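Local coordinates for protein type I modular polyketide synthase (Streptomyces albus subsp. albus, PDB 6IYR) that probably selects a malonyl-type extender unit from its coenzyme A thioester and passes it to the carrier protein during salinomycin assembly, at residues A[36-41]-A[429-434]; A[44-49]-A[83-88]; A[123-128]-A[444-449]; A[270-275]-A[300-305]; A[277-282]-A[290-295]. All blocks are in the same frame, centred on the assembly; numbering follows the deposited sequence.

Interaction 1. Residues A[36-41]-A[429-434]; sequences LTSALI and GGAARF
L36 lays both of its methyl groups on the first turn of helix 431-443: CD2 of L36 rests on CB of A431 at 4.1 Å. CD1 of L36 meets CB of F434, one turn further along, also at 4.1 Å, and approaches the F434 ring only at a slant. F434 carries its CG roughly anti to the backbone N (chi1 -151°), which takes the ring on past the leucine into helix 188-208, where it meets the ring of W206. The next inward side chain, S38, brings CB to 4.0 Å from CB of A431, so that the A431 methyl touches both L36 and S38. Strand 36-37, which pairs in parallel with strand 453-454, thus brings the beginning of the modelled chain against the helix that precedes its end, consistent with a meeting of the N-terminal linker region and the acyltransferase body. G430 stands at the N-cap of that helix, and its carbonyl O receives the backbone N of F434. After S38 the chain bends in an ST turn: with OG anti to the backbone N (chi1 -177°), S38 can accept the backbone N-H of L40 through OG at 3.0 Å, in a bond bent to 139°. This turn brings L40 back toward the helix, where CD1 of L40 lies 3.9 Å from CA of A432, alongside its methyl. L36, A431 and F434 are buried, and L36 also packs on L435 and L438, whereas A432 is exposed at the surface.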
# COMPACT_ATOMS: atom_id res chain seq x y z
N LEU A 36 2.20 -7.66 15.85
CA LEU A 36 0.79 -7.92 16.04
C LEU A 36 0.59 -8.76 17.28
O LEU A 36 1.36 -9.67 17.57
CB LEU A 36 0.19 -8.70 14.88
CG LEU A 36 0.11 -7.98 13.54
CD1 LEU A 36 -0.16 -8.99 12.44
CD2 LEU A 36 -0.99 -6.93 13.60
N THR A 37 -0.60 -8.64 17.82
CA THR A 37 -0.98 -9.43 18.93
C THR A 37 -2.41 -9.90 18.68
O THR A 37 -3.31 -9.09 18.48
CB THR A 37 -0.85 -8.60 20.21
OG1 THR A 37 -0.55 -9.47 21.29
CG2 THR A 37 -2.13 -7.84 20.48
N SER A 38 -2.57 -11.21 18.51
CA SER A 38 -3.83 -11.76 18.03
C SER A 38 -4.13 -13.14 18.61
O SER A 38 -3.21 -13.88 18.98
CB SER A 38 -3.81 -11.89 16.52
OG SER A 38 -5.07 -12.36 16.08
N ALA A 39 -5.42 -13.49 18.61
CA ALA A 39 -5.92 -14.83 18.95
C ALA A 39 -5.79 -15.79 17.78
O ALA A 39 -5.81 -17.00 17.97
CB ALA A 39 -7.38 -14.74 19.35
N LEU A 40 -5.75 -15.23 16.57
CA LEU A 40 -5.34 -15.96 15.36
C LEU A 40 -3.85 -16.23 15.39
O LEU A 40 -3.05 -15.30 15.45
CB LEU A 40 -5.63 -15.12 14.13
CG LEU A 40 -6.77 -15.41 13.19
CD1 LEU A 40 -6.41 -14.81 11.84
CD2 LEU A 40 -7.04 -16.90 13.05
N ILE A 41 -3.49 -17.51 15.35
CA ILE A 41 -2.11 -17.95 15.44
C ILE A 41 -1.64 -18.62 14.14
O ILE A 41 -2.35 -19.44 13.56
CB ILE A 41 -1.95 -18.90 16.63
CG1 ILE A 41 -2.20 -18.15 17.93
CG2 ILE A 41 -0.56 -19.50 16.68
CD1 ILE A 41 -2.65 -19.06 19.05
N GLY A 429 -9.76 -4.48 8.64
CA GLY A 429 -8.76 -3.53 9.05
C GLY A 429 -8.11 -3.94 10.35
O GLY A 429 -7.63 -3.09 11.08
N GLY A 430 -8.14 -5.25 10.66
CA GLY A 430 -7.52 -5.75 11.88
C GLY A 430 -6.37 -6.73 11.69
O GLY A 430 -5.87 -6.94 10.59
N ALA A 431 -6.01 -7.39 12.78
CA ALA A 431 -4.90 -8.33 12.76
C ALA A 431 -5.21 -9.53 11.89
O ALA A 431 -4.32 -10.13 11.30
CB ALA A 431 -4.57 -8.76 14.18
N ALA A 432 -6.48 -9.87 11.71
CA ALA A 432 -6.79 -11.06 10.93
C ALA A 432 -6.28 -10.85 9.52
O ALA A 432 -5.64 -11.73 8.94
CB ALA A 432 -8.29 -11.32 10.91
N ARG A 433 -6.61 -9.70 8.94
CA ARG A 433 -6.26 -9.48 7.55
C ARG A 433 -4.76 -9.23 7.43
O ARG A 433 -4.08 -9.71 6.53
CB ARG A 433 -7.06 -8.32 6.97
CG ARG A 433 -6.52 -7.79 5.65
CD ARG A 433 -6.36 -8.86 4.57
NE ARG A 433 -7.63 -9.50 4.28
CZ ARG A 433 -7.77 -10.54 3.47
NH1 ARG A 433 -8.96 -11.10 3.30
NH2 ARG A 433 -6.73 -11.03 2.83
N PHE A 434 -4.23 -8.52 8.39
CA PHE A 434 -2.83 -8.20 8.35
C PHE A 434 -2.02 -9.49 8.42
O PHE A 434 -1.16 -9.72 7.60
CB PHE A 434 -2.48 -7.24 9.50
CG PHE A 434 -1.31 -6.32 9.20
CD1 PHE A 434 -0.13 -6.81 8.63
CD2 PHE A 434 -1.35 -4.98 9.55
CE1 PHE A 434 0.96 -5.97 8.39
CE2 PHE A 434 -0.27 -4.15 9.31
CZ PHE A 434 0.88 -4.64 8.71

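Interaction 2. Residues A[44-49]-A[83-88]; sequences TVSAKL and RAALES
The carbonyl O of S88 is approached twice by the facing strand: A47 donates its backbone N to this oxygen at 2.8 Å, and CA of S46 adds a C-H...O contact with the same S88 O at 3.1 Å. The N-H of A47 arrives tilted 22° from the carbonyl plane. The return bond, from S88 N to A47 O at 2.9 Å, completes an antiparallel hydrogen-bonded pair, here at the junction where strand 41-47 ends and strand 88-94 begins. These belong to a three-stranded antiparallel sheet, with strand 116-120 at its far edge and helix 50-65 against one face, consistent with the linker subdomain that precedes acyltransferases in modular synthases. A47 and S88 point to that same face, A47 meeting A52 and S88 meeting L53. Before S88 the chain 83-88 is irregular, and a side chain takes over the pairing: OG of S46 accepts the backbone N of L86 at 3.1 Å with an angle of 151°. S46 holds OG between its backbone N and carbonyl carbon (chi1 47°), which directs the oxygen across to the loop. OG of S46 also lies 3.4 Å from CB of A85, and the L86 side chain runs alongside, with CB of L86 only 3.1 Å from O of A47. Nearby, the loop is tied to its own strand by a hydrogen bond from R89 NE to L86 O. The attachment is therefore mainly polar and backbone-led, and the serine hydroxyl extends it one step beyond the last true strand pair, into a loop that does not continue the regular pattern.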
# COMPACT_ATOMS: atom_id res chain seq x y z
N THR A 44 3.46 -22.31 10.40
CA THR A 44 4.15 -22.28 9.14
C THR A 44 4.72 -23.65 8.82
O THR A 44 5.12 -24.39 9.69
CB THR A 44 5.29 -21.23 9.14
OG1 THR A 44 6.25 -21.54 10.16
CG2 THR A 44 4.73 -19.87 9.42
N VAL A 45 4.68 -24.01 7.56
CA VAL A 45 5.36 -25.19 7.13
C VAL A 45 6.02 -24.91 5.78
O VAL A 45 5.60 -24.00 5.06
CB VAL A 45 4.34 -26.34 7.04
CG1 VAL A 45 3.34 -26.08 5.93
CG2 VAL A 45 5.05 -27.66 6.83
N SER A 46 7.09 -25.64 5.45
CA SER A 46 7.67 -25.55 4.12
C SER A 46 8.25 -26.87 3.65
O SER A 46 8.59 -27.72 4.46
CB SER A 46 8.77 -24.51 4.12
OG SER A 46 9.61 -24.72 5.22
N ALA A 47 8.43 -27.02 2.35
CA ALA A 47 9.09 -28.19 1.80
C ALA A 47 9.84 -27.79 0.54
O ALA A 47 9.79 -26.63 0.11
CB ALA A 47 8.06 -29.27 1.48
N LYS A 48 10.46 -28.76 -0.10
CA LYS A 48 11.18 -28.49 -1.31
C LYS A 48 10.25 -28.46 -2.48
O LYS A 48 10.51 -27.77 -3.44
CB LYS A 48 12.26 -29.54 -1.54
CG LYS A 48 13.58 -29.18 -0.88
CD LYS A 48 14.72 -29.19 -1.88
CE LYS A 48 16.06 -29.44 -1.20
NZ LYS A 48 16.18 -30.86 -0.76
N LEU A 49 9.11 -29.13 -2.38
CA LEU A 49 8.13 -29.05 -3.46
C LEU A 49 6.71 -28.94 -2.95
O LEU A 49 6.42 -29.31 -1.82
CB LEU A 49 8.22 -30.28 -4.34
CG LEU A 49 9.50 -30.48 -5.15
CD1 LEU A 49 10.47 -31.37 -4.38
CD2 LEU A 49 9.11 -31.09 -6.49
N ARG A 83 14.86 -23.30 12.48
CA ARG A 83 14.70 -23.96 11.19
C ARG A 83 14.56 -22.98 10.04
O ARG A 83 13.75 -22.05 10.08
CB ARG A 83 13.48 -24.89 11.23
CG ARG A 83 13.63 -26.07 12.17
CD ARG A 83 12.44 -27.02 12.17
NE ARG A 83 12.60 -28.10 13.14
CZ ARG A 83 11.66 -28.99 13.42
NH1 ARG A 83 10.49 -28.94 12.80
NH2 ARG A 83 11.89 -29.94 14.32
N ALA A 84 15.35 -23.23 9.00
CA ALA A 84 15.34 -22.41 7.81
C ALA A 84 14.30 -23.04 6.93
O ALA A 84 14.29 -24.24 6.70
CB ALA A 84 16.69 -22.41 7.13
N ALA A 85 13.41 -22.20 6.44
CA ALA A 85 12.28 -22.64 5.66
C ALA A 85 12.61 -22.80 4.19
O ALA A 85 13.34 -22.01 3.61
CB ALA A 85 11.12 -21.69 5.84
N LEU A 86 12.05 -23.84 3.59
CA LEU A 86 12.26 -24.19 2.19
C LEU A 86 11.44 -23.41 1.17
O LEU A 86 10.63 -22.59 1.53
CB LEU A 86 12.11 -25.70 2.00
CG LEU A 86 13.22 -26.47 2.72
CD1 LEU A 86 14.57 -26.03 2.19
CD2 LEU A 86 13.17 -26.25 4.21
N GLU A 87 11.72 -23.63 -0.11
CA GLU A 87 11.07 -22.94 -1.22
C GLU A 87 9.54 -23.02 -1.37
O GLU A 87 8.93 -22.05 -1.77
CB GLU A 87 11.70 -23.37 -2.54
CG GLU A 87 13.15 -22.93 -2.67
CD GLU A 87 13.60 -22.77 -4.10
OE1 GLU A 87 12.94 -23.33 -5.01
OE2 GLU A 87 14.63 -22.08 -4.32
N SER A 88 8.94 -24.16 -1.12
CA SER A 88 7.50 -24.27 -1.26
C SER A 88 6.85 -24.18 0.14
O SER A 88 7.36 -24.75 1.12
CB SER A 88 7.18 -25.55 -2.02
OG SER A 88 5.93 -26.04 -1.63

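Interaction 3. Residues A[123-128]-A[444-449]; sequences KGADRT and HGVPVD
A125 pushes its methyl up against a helix ending in a Schellman motif: CB of A125 lies 3.2 Å from the carbonyl O of H444 and 3.8 Å from C of G445. G445 has the positive phi (106°) by which this motif turns the chain out of helix 431-443, and, lacking a side chain, it leaves its backbone open to the alanine. On the other segment, A125 and D126 form the middle of a type I turn from G124 to R127, closed by the bond from R127 N to G124 O. Two tight turns thus face each other, for P447 is the centre of an inverse gamma turn in which V448 N reaches V446 O at 2.8 Å. The pyrrolidine ring leans on the backbone of the first turn, with CD of P447 3.8 Å from CA of D126, while the D126 carboxylate leads away. V446 fans its two branches apart. With CG1 anti to the backbone N (chi1 179°), that methyl meets CG2 of T128 at 3.9 Å, the two side chains running at about a right angle, and CG2 of V446 turns to O of A125 at 3.8 Å. A393 of strand 393-396 touches both A125 and V446. T128 leads straight into strand 129-132, an inner strand of the parallel sheet of the acyltransferase core, so the helix exit is packed against the entry to that sheet. The polar bonds of the two turns go to themselves and to other parts of the fold, and what joins the two segments is van der Waals fit, which depends on matching shapes.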
# COMPACT_ATOMS: atom_id res chain seq x y z
N LYS A 123 12.68 -15.12 -6.27
CA LYS A 123 13.98 -14.46 -6.29
C LYS A 123 13.82 -12.94 -6.10
O LYS A 123 12.99 -12.30 -6.76
CB LYS A 123 14.69 -14.77 -7.61
CG LYS A 123 15.66 -13.70 -8.11
CD LYS A 123 17.08 -14.23 -8.26
CE LYS A 123 17.91 -13.88 -7.02
NZ LYS A 123 19.16 -14.68 -6.93
N GLY A 124 14.55 -12.40 -5.13
CA GLY A 124 14.55 -10.98 -4.87
C GLY A 124 13.39 -10.51 -4.02
O GLY A 124 13.26 -9.33 -3.76
N ALA A 125 12.62 -11.45 -3.47
CA ALA A 125 11.48 -11.11 -2.63
C ALA A 125 11.90 -10.48 -1.33
O ALA A 125 11.16 -9.67 -0.73
CB ALA A 125 10.64 -12.35 -2.36
N ASP A 126 13.11 -10.78 -0.90
CA ASP A 126 13.62 -10.17 0.33
C ASP A 126 14.12 -8.75 0.10
O ASP A 126 14.48 -8.05 1.03
CB ASP A 126 14.77 -11.02 0.92
CG ASP A 126 15.85 -11.34 -0.09
OD1 ASP A 126 15.77 -10.86 -1.24
OD2 ASP A 126 16.75 -12.12 0.26
N ARG A 127 14.25 -8.36 -1.14
CA ARG A 127 14.46 -6.96 -1.39
C ARG A 127 13.14 -6.27 -1.64
O ARG A 127 12.82 -5.84 -2.74
CB ARG A 127 15.42 -6.79 -2.53
CG ARG A 127 16.75 -7.40 -2.16
CD ARG A 127 17.86 -6.75 -2.93
NE ARG A 127 17.81 -7.25 -4.28
CZ ARG A 127 17.85 -6.50 -5.37
NH1 ARG A 127 17.83 -7.09 -6.55
NH2 ARG A 127 17.98 -5.19 -5.28
N THR A 128 12.38 -6.14 -0.57
CA THR A 128 10.98 -5.88 -0.76
C THR A 128 10.67 -4.38 -0.93
O THR A 128 11.20 -3.53 -0.22
CB THR A 128 10.09 -6.68 0.22
OG1 THR A 128 8.96 -5.93 0.67
CG2 THR A 128 10.88 -7.21 1.35
N HIS A 444 6.07 -16.12 -0.18
CA HIS A 444 6.74 -15.75 -1.41
C HIS A 444 8.20 -15.42 -1.16
O HIS A 444 8.94 -15.09 -2.09
CB HIS A 444 6.05 -14.54 -2.06
CG HIS A 444 4.72 -14.86 -2.64
ND1 HIS A 444 4.48 -16.04 -3.31
CD2 HIS A 444 3.52 -14.25 -2.52
CE1 HIS A 444 3.20 -16.10 -3.66
NE2 HIS A 444 2.62 -14.99 -3.24
N GLY A 445 8.59 -15.46 0.11
CA GLY A 445 9.98 -15.32 0.49
C GLY A 445 10.26 -13.96 1.09
O GLY A 445 11.39 -13.63 1.42
N VAL A 446 9.23 -13.17 1.33
CA VAL A 446 9.46 -11.97 2.10
C VAL A 446 9.79 -12.38 3.52
O VAL A 446 9.08 -13.21 4.09
CB VAL A 446 8.20 -11.11 2.10
CG1 VAL A 446 8.42 -9.86 2.92
CG2 VAL A 446 7.82 -10.78 0.67
N PRO A 447 10.83 -11.78 4.12
CA PRO A 447 11.37 -12.31 5.39
C PRO A 447 10.61 -11.86 6.62
O PRO A 447 11.17 -11.24 7.51
CB PRO A 447 12.81 -11.80 5.41
CG PRO A 447 12.79 -10.56 4.57
CD PRO A 447 11.66 -10.68 3.59
N VAL A 448 9.37 -12.32 6.75
CA VAL A 448 8.62 -12.10 7.95
C VAL A 448 9.33 -12.80 9.12
O VAL A 448 9.85 -13.90 8.97
CB VAL A 448 7.19 -12.66 7.78
CG1 VAL A 448 6.37 -12.53 9.06
CG2 VAL A 448 6.51 -11.98 6.60
N ASP A 449 9.30 -12.17 10.27
CA ASP A 449 9.79 -12.76 11.49
C ASP A 449 8.64 -13.15 12.40
O ASP A 449 8.01 -12.31 13.04
CB ASP A 449 10.69 -11.76 12.22
CG ASP A 449 11.29 -12.35 13.50
OD1 ASP A 449 11.10 -13.55 13.79
OD2 ASP A 449 11.91 -11.60 14.25

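Interaction 4. Residues A[270-275]-A[300-305]; sequences ERISAW and DELMAA
In the ferredoxin-like small subdomain of the acyltransferase, helices 265-273 and 296-308 lie on the same face of the sheet, and W275 and E301 join them at one end. NE1 of W275 donates to OE1 of E301 at 2.9 Å with an angle of 153°. The oxygen sits almost in the indole plane and uses its anti lone pair, while the carboxylate as a whole is turned 46° from the ring. R278 makes a salt bridge to the same OE1, which would probably favour the ionised carboxylate. The far rim of the indole slides along the helix backbone, and CH2 of W275 reaches CB of A305 edge-on at 4.3 Å. Deeper in, L302 fills the space between the helices: its CD1 touches CD of R271 at 3.8 Å and CG2 of I272 at 4.2 Å. The aliphatic part of R271 thus packs against leucine, roughly at a right angle to it, before the chain bends at chi3 (-64°). That bend carries the guanidinium to the flank of the helices, where NH1 pairs with E263 and NH2 with D309, and NH2 of R271 lies 3.8 Å from O of A305.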
# COMPACT_ATOMS: atom_id res chain seq x y z
N GLU A 270 -1.68 10.92 -27.20
CA GLU A 270 -2.18 11.35 -28.50
C GLU A 270 -3.67 11.65 -28.48
O GLU A 270 -4.10 12.68 -28.96
CB GLU A 270 -1.90 10.29 -29.56
CG GLU A 270 -0.58 10.52 -30.29
CD GLU A 270 -0.27 9.43 -31.29
OE1 GLU A 270 -0.14 9.74 -32.50
OE2 GLU A 270 -0.18 8.24 -30.88
N ARG A 271 -4.46 10.74 -27.96
CA ARG A 271 -5.88 10.99 -27.81
C ARG A 271 -6.25 12.29 -27.09
O ARG A 271 -7.03 13.08 -27.61
CB ARG A 271 -6.52 9.80 -27.11
CG ARG A 271 -8.02 9.88 -27.02
CD ARG A 271 -8.54 8.76 -26.15
NE ARG A 271 -8.27 7.42 -26.69
CZ ARG A 271 -8.99 6.86 -27.66
NH1 ARG A 271 -8.73 5.63 -28.04
NH2 ARG A 271 -9.97 7.52 -28.24
N ILE A 272 -5.70 12.55 -25.91
CA ILE A 272 -6.10 13.75 -25.16
C ILE A 272 -5.54 15.06 -25.72
O ILE A 272 -5.91 16.16 -25.30
CB ILE A 272 -5.72 13.64 -23.69
CG1 ILE A 272 -4.21 13.75 -23.52
CG2 ILE A 272 -6.27 12.35 -23.10
CD1 ILE A 272 -3.80 13.92 -22.08
N SER A 273 -4.65 14.92 -26.69
CA SER A 273 -3.92 16.07 -27.23
C SER A 273 -4.87 17.16 -27.77
O SER A 273 -4.68 18.35 -27.55
CB SER A 273 -3.03 15.58 -28.38
OG SER A 273 -2.29 16.69 -28.85
N ALA A 274 -5.92 16.69 -28.41
CA ALA A 274 -7.02 17.49 -28.93
C ALA A 274 -7.66 18.43 -27.92
O ALA A 274 -8.05 19.51 -28.27
CB ALA A 274 -8.08 16.56 -29.51
N TRP A 275 -7.72 18.04 -26.66
CA TRP A 275 -8.37 18.89 -25.68
C TRP A 275 -7.45 19.93 -25.10
O TRP A 275 -7.88 20.76 -24.31
CB TRP A 275 -8.93 18.01 -24.54
CG TRP A 275 -10.22 17.32 -24.88
CD1 TRP A 275 -11.47 17.81 -24.63
CD2 TRP A 275 -10.41 16.07 -25.54
NE1 TRP A 275 -12.41 16.94 -25.08
CE2 TRP A 275 -11.80 15.84 -25.60
CE3 TRP A 275 -9.55 15.07 -26.00
CZ2 TRP A 275 -12.34 14.67 -26.11
CZ3 TRP A 275 -10.09 13.90 -26.48
CH2 TRP A 275 -11.47 13.72 -26.54
N ASP A 300 -16.13 13.97 -19.65
CA ASP A 300 -17.29 13.28 -20.28
C ASP A 300 -17.02 12.95 -21.76
O ASP A 300 -17.41 11.90 -22.26
CB ASP A 300 -18.57 14.15 -20.19
CG ASP A 300 -19.13 14.26 -18.77
OD1 ASP A 300 -18.88 13.36 -17.96
OD2 ASP A 300 -19.73 15.29 -18.44
N GLU A 301 -16.49 13.92 -22.51
CA GLU A 301 -16.28 13.68 -23.94
C GLU A 301 -15.09 12.77 -24.20
O GLU A 301 -15.14 11.93 -25.10
CB GLU A 301 -16.16 14.98 -24.73
CG GLU A 301 -15.69 16.13 -23.90
CD GLU A 301 -16.01 17.48 -24.49
OE1 GLU A 301 -15.03 18.21 -24.73
OE2 GLU A 301 -17.20 17.89 -24.54
N LEU A 302 -14.13 12.75 -23.28
CA LEU A 302 -13.06 11.73 -23.35
C LEU A 302 -13.60 10.31 -23.21
O LEU A 302 -13.29 9.42 -24.02
CB LEU A 302 -11.99 12.00 -22.26
CG LEU A 302 -10.95 10.87 -22.19
CD1 LEU A 302 -10.15 10.89 -23.47
CD2 LEU A 302 -10.04 11.08 -20.99
N MET A 303 -14.46 10.10 -22.22
CA MET A 303 -15.05 8.78 -22.02
C MET A 303 -15.88 8.31 -23.23
O MET A 303 -15.76 7.18 -23.68
CB MET A 303 -15.90 8.76 -20.76
CG MET A 303 -15.09 8.78 -19.48
SD MET A 303 -16.10 8.90 -17.99
CE MET A 303 -17.15 7.46 -18.19
N ALA A 304 -16.67 9.20 -23.78
CA ALA A 304 -17.46 8.87 -24.96
C ALA A 304 -16.54 8.51 -26.15
O ALA A 304 -16.73 7.48 -26.81
CB ALA A 304 -18.34 10.08 -25.31
N ALA A 305 -15.48 9.28 -26.32
CA ALA A 305 -14.53 8.98 -27.37
C ALA A 305 -13.87 7.60 -27.16
O ALA A 305 -13.74 6.81 -28.11
CB ALA A 305 -13.49 10.08 -27.45

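Interaction 5. Residues A[277-282]-A[290-295]; sequences ERLALA and TVVSGD
V292 projects from the second strand of a beta hairpin, 279-286 with 289-294, in the sheet of the ferredoxin-like small subdomain. Its CB lies 3.8 Å from O of A280. CG1, anti to the backbone N (chi1 172°), passes that same A280 oxygen at 3.4 Å and ends against CD2 of L279 at 4.0 Å. CG2 stays by the same oxygen, so CB and both methyls of V292 border it. L279, L281 and V292 share one face, covered by helices 265-273 and 296-308: I272 packs on L279, V268 and L302 on V292. CD1 of L281 extends to CB of T290 and the carbonyl O of V291, the L281 and T290 side chains meeting at about a right angle. On the reverse face the S293 hydroxyl touches two alanines, with OG 3.8 Å from CB of A282 and close to CB of A280; that hydroxyl is hydrogen-bonded to S322 O. Between the faces the strands are stitched by paired bonds. A280 N donates to S293 O at 2.8 Å, and S293 N answers to A280 O at 2.9 Å, arriving in the carbonyl plane. A282 N adds a bond to V291 O. At the strand end G294 pairs with L279, with a positive phi (156°) that favours glycine, and the absence of a side chain lets the backbones come close, CA of G294 to CA of L279 being 4.4 Å. From there the chain turns into helix 296-308, and D295, at its N-cap position, gives its backbone N to O of R278 at 3.1 Å, tilted 19° from the carbonyl plane.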
# COMPACT_ATOMS: atom_id res chain seq x y z
N GLU A 277 -5.12 22.03 -22.70
CA GLU A 277 -5.11 22.21 -21.25
C GLU A 277 -6.38 21.80 -20.49
O GLU A 277 -6.44 21.93 -19.27
CB GLU A 277 -4.80 23.64 -20.84
CG GLU A 277 -4.35 24.56 -21.94
CD GLU A 277 -2.95 24.27 -22.36
OE1 GLU A 277 -2.45 24.99 -23.24
OE2 GLU A 277 -2.38 23.29 -21.82
N ARG A 278 -7.40 21.36 -21.20
CA ARG A 278 -8.62 20.91 -20.56
C ARG A 278 -8.48 19.49 -19.98
O ARG A 278 -9.32 19.06 -19.22
CB ARG A 278 -9.80 20.98 -21.51
CG ARG A 278 -10.08 22.35 -22.09
CD ARG A 278 -11.31 22.33 -22.97
NE ARG A 278 -12.49 22.07 -22.18
CZ ARG A 278 -13.49 21.29 -22.55
NH1 ARG A 278 -14.51 21.12 -21.74
NH2 ARG A 278 -13.47 20.69 -23.72
N LEU A 279 -7.42 18.79 -20.38
CA LEU A 279 -7.12 17.42 -19.95
C LEU A 279 -5.63 17.31 -19.72
O LEU A 279 -4.87 18.15 -20.17
CB LEU A 279 -7.50 16.38 -21.01
CG LEU A 279 -8.98 16.19 -21.30
CD1 LEU A 279 -9.18 15.14 -22.36
CD2 LEU A 279 -9.78 15.85 -20.03
N ALA A 280 -5.22 16.35 -18.90
CA ALA A 280 -3.80 16.12 -18.67
C ALA A 280 -3.61 14.64 -18.38
O ALA A 280 -4.50 13.95 -17.85
CB ALA A 280 -3.31 16.98 -17.52
N LEU A 281 -2.45 14.13 -18.75
CA LEU A 281 -2.06 12.78 -18.35
C LEU A 281 -1.62 12.77 -16.88
O LEU A 281 -0.57 13.31 -16.52
CB LEU A 281 -0.95 12.25 -19.25
CG LEU A 281 -0.59 10.79 -18.90
CD1 LEU A 281 -1.77 9.84 -18.97
CD2 LEU A 281 0.50 10.33 -19.85
N ALA A 282 -2.50 12.31 -16.01
CA ALA A 282 -2.23 12.44 -14.58
C ALA A 282 -1.37 11.29 -14.05
O ALA A 282 -0.46 11.51 -13.24
CB ALA A 282 -3.51 12.55 -13.80
N THR A 290 -3.94 3.98 -17.41
CA THR A 290 -3.58 5.38 -17.24
C THR A 290 -4.76 6.13 -16.65
O THR A 290 -5.89 5.63 -16.66
CB THR A 290 -3.28 6.07 -18.57
OG1 THR A 290 -4.52 6.25 -19.27
CG2 THR A 290 -2.36 5.25 -19.44
N VAL A 291 -4.47 7.28 -16.06
CA VAL A 291 -5.48 8.15 -15.48
C VAL A 291 -5.32 9.54 -16.11
O VAL A 291 -4.20 10.06 -16.23
CB VAL A 291 -5.39 8.19 -13.93
CG1 VAL A 291 -6.42 9.16 -13.37
CG2 VAL A 291 -5.63 6.81 -13.33
N VAL A 292 -6.44 10.09 -16.57
CA VAL A 292 -6.49 11.42 -17.13
C VAL A 292 -7.28 12.35 -16.26
O VAL A 292 -8.35 12.01 -15.76
CB VAL A 292 -7.13 11.36 -18.53
CG1 VAL A 292 -7.40 12.73 -19.10
CG2 VAL A 292 -6.25 10.55 -19.43
N SER A 293 -6.75 13.55 -16.03
CA SER A 293 -7.44 14.50 -15.17
C SER A 293 -7.85 15.71 -15.99
O SER A 293 -7.21 15.99 -16.98
CB SER A 293 -6.54 14.96 -14.02
OG SER A 293 -5.47 15.78 -14.45
N GLY A 294 -8.84 16.48 -15.51
CA GLY A 294 -9.19 17.73 -16.13
C GLY A 294 -10.63 18.15 -15.83
O GLY A 294 -11.21 17.76 -14.82
N ASP A 295 -11.16 19.00 -16.69
CA ASP A 295 -12.42 19.63 -16.48
C ASP A 295 -13.56 18.68 -16.74
O ASP A 295 -13.46 17.73 -17.53
CB ASP A 295 -12.54 20.90 -17.32
CG ASP A 295 -11.57 22.00 -16.87
OD1 ASP A 295 -11.89 22.73 -15.90
OD2 ASP A 295 -10.46 22.10 -17.46

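How the interactions relate
The five contacts fall into two groups on opposite sides of the chain's centre. Interactions 4 and 5, with centres 9 Å apart, are two layers of one small subdomain: helix 265-273, the hairpin and helix 296-308 follow in sequence, and I272 and L302 pack onto the strands. Interactions 1, 2 and 3 lie 37 to 52 Å from these, centre to centre. Interaction 2 holds the N-terminal sheet, while helix 431-443 carries 429-434 at its beginning and leads into 444-449 of interaction 3. Interactions 1 and 3 alternate along the chain, so the terminal helix ties the linker region to the parallel-sheet core; interactions 4 and 5 are nested within both.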